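Local structure of hypothetical protein (Pyrococcus furiosus, 1YB3) at residues Ile166-Ala169 with Arg170-Asn173. The protein is of unknown function and belongs to the DUF3201 family, folding around an antiparallel sheet flanked by helices. Numbering follows the deposited sequence.
Sequences IELA and RRYN
On the packed side of this last helical turn, methyl CD1 of Leu-168 touches two residues of 170-173, CE2 of Tyr-172 at 3.9 Å and NH1 of Arg-171 at 3.5 Å. A first torsion of 174° sets CG of Leu-168 opposite its backbone N, which lets CD1 reach forward toward Arg-171 and Tyr-172. The Tyr-172 ring turns its edge to the Leu-168 carbonyl, with O of Leu-168 in the ring plane and 3.5 Å from CD2 of Tyr-172. Beyond the segments, helix 96-105 covers this side: Phe-98 meets the tyrosine ring edge-to-face, and the Tyr-172 hydroxyl is hydrogen-bonded to OD2 of Asp-101. Here helix 155-171 finishes in a Schellman motif, Asn-173 taking the positive-phi C-prime place and bonding through N to O of Arg-170 (3.0 Å), with N of Leu-174 reaching back to O of Ala-169. One turn earlier the regular pattern still holds, with N of Arg-170 2.8 Å from O of Ile-166. On the outer surface the extended, exposed Arg-170 chain runs back along the helix and lays one guanidinium face over CG2 of the otherwise buried Ile-166, 3.6 Å from CZ of Arg-170. Looser still is Glu-167, whose carboxylate stays apart, its OE2 5.0 Å from NH1 of Arg-170.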
loop_
_atom_site.group_PDB
_atom_site.type_symbol
_atom_site.label_atom_id
_atom_site.label_comp_id
_atom_site.label_asym_id
_atom_site.label_seq_id
_atom_site.Cartn_x
_atom_site.Cartn_y
_atom_site.Cartn_z
ATOM N N ILE A 166 2.270 -1.901 11.280
ATOM C CA ILE A 166 2.272 -0.895 12.355
ATOM C C ILE A 166 3.277 -1.286 13.453
ATOM O O ILE A 166 4.046 -0.443 13.918
ATOM C CB ILE A 166 0.838 -0.629 12.909
ATOM C CG1 ILE A 166 0.013 0.155 11.870
ATOM C CG2 ILE A 166 0.897 0.148 14.230
ATOM C CD1 ILE A 166 -1.507 0.159 12.113
ATOM N N GLU A 167 3.311 -2.564 13.792
ATOM C CA GLU A 167 4.220 -3.066 14.836
ATOM C C GLU A 167 5.689 -2.909 14.393
ATOM O O GLU A 167 6.541 -2.488 15.180
ATOM C CB GLU A 167 3.856 -4.502 15.214
ATOM C CG GLU A 167 2.493 -4.578 15.918
ATOM C CD GLU A 167 1.908 -5.992 16.026
ATOM O OE1 GLU A 167 2.383 -6.925 15.318
ATOM O OE2 GLU A 167 0.937 -6.140 16.813
ATOM N N LEU A 168 5.972 -3.198 13.121
ATOM C CA LEU A 168 7.324 -3.006 12.600
ATOM C C LEU A 168 7.690 -1.515 12.616
ATOM O O LEU A 168 8.785 -1.134 13.034
ATOM C CB LEU A 168 7.430 -3.572 11.189
ATOM C CG LEU A 168 8.740 -3.327 10.449
ATOM C CD1 LEU A 168 9.956 -3.952 11.159
ATOM C CD2 LEU A 168 8.609 -3.843 9.004
ATOM N N ALA A 169 6.767 -0.673 12.150
ATOM C CA ALA A 169 6.965 0.775 12.152
ATOM C C ALA A 169 7.216 1.343 13.547
ATOM O O ALA A 169 8.066 2.205 13.700
ATOM C CB ALA A 169 5.771 1.473 11.499
ATOM N N ARG A 170 6.477 0.839 14.544
ATOM C CA ARG A 170 6.681 1.244 15.947
ATOM C C ARG A 170 8.125 0.997 16.401
ATOM O O ARG A 170 8.714 1.830 17.102
ATOM C CB ARG A 170 5.703 0.506 16.878
ATOM C CG ARG A 170 4.277 0.993 16.819
ATOM C CD ARG A 170 3.514 0.561 18.075
ATOM N NE ARG A 170 2.102 0.922 18.001
ATOM C CZ ARG A 170 1.113 0.051 17.852
ATOM N NH1 ARG A 170 1.370 -1.258 17.765
ATOM N NH2 ARG A 170 -0.139 0.490 17.794
ATOM N N ARG A 171 8.699 -0.132 15.987
ATOM C CA ARG A 171 10.092 -0.479 16.330
ATOM C C ARG A 171 11.105 0.565 15.850
ATOM O O ARG A 171 12.166 0.739 16.464
ATOM C CB ARG A 171 10.485 -1.829 15.740
ATOM C CG ARG A 171 9.894 -3.064 16.400
ATOM C CD ARG A 171 10.448 -4.340 15.701
ATOM N NE ARG A 171 11.900 -4.269 15.525
ATOM C CZ ARG A 171 12.584 -4.811 14.516
ATOM N NH1 ARG A 171 11.972 -5.490 13.548
ATOM N NH2 ARG A 171 13.903 -4.664 14.475
ATOM N N TYR A 172 10.774 1.244 14.750
ATOM C CA TYR A 172 11.619 2.281 14.183
ATOM C C TYR A 172 11.125 3.703 14.461
ATOM O O TYR A 172 11.616 4.663 13.852
ATOM C CB TYR A 172 11.789 2.035 12.672
ATOM C CG TYR A 172 12.657 0.828 12.392
ATOM C CD1 TYR A 172 14.038 0.965 12.226
ATOM C CD2 TYR A 172 12.109 -0.456 12.339
ATOM C CE1 TYR A 172 14.847 -0.136 11.987
ATOM C CE2 TYR A 172 12.915 -1.573 12.092
ATOM C CZ TYR A 172 14.283 -1.398 11.923
ATOM O OH TYR A 172 15.087 -2.495 11.693
ATOM N N ASN A 173 10.157 3.832 15.379
ATOM C CA ASN A 173 9.623 5.131 15.782
ATOM C C ASN A 173 8.935 5.873 14.637
ATOM O O ASN A 173 8.913 7.112 14.593
ATOM C CB ASN A 173 10.731 6.014 16.392
ATOM C CG ASN A 173 10.170 7.139 17.211
ATOM O OD1 ASN A 173 9.300 6.914 18.045
ATOM N ND2 ASN A 173 10.641 8.362 16.966
#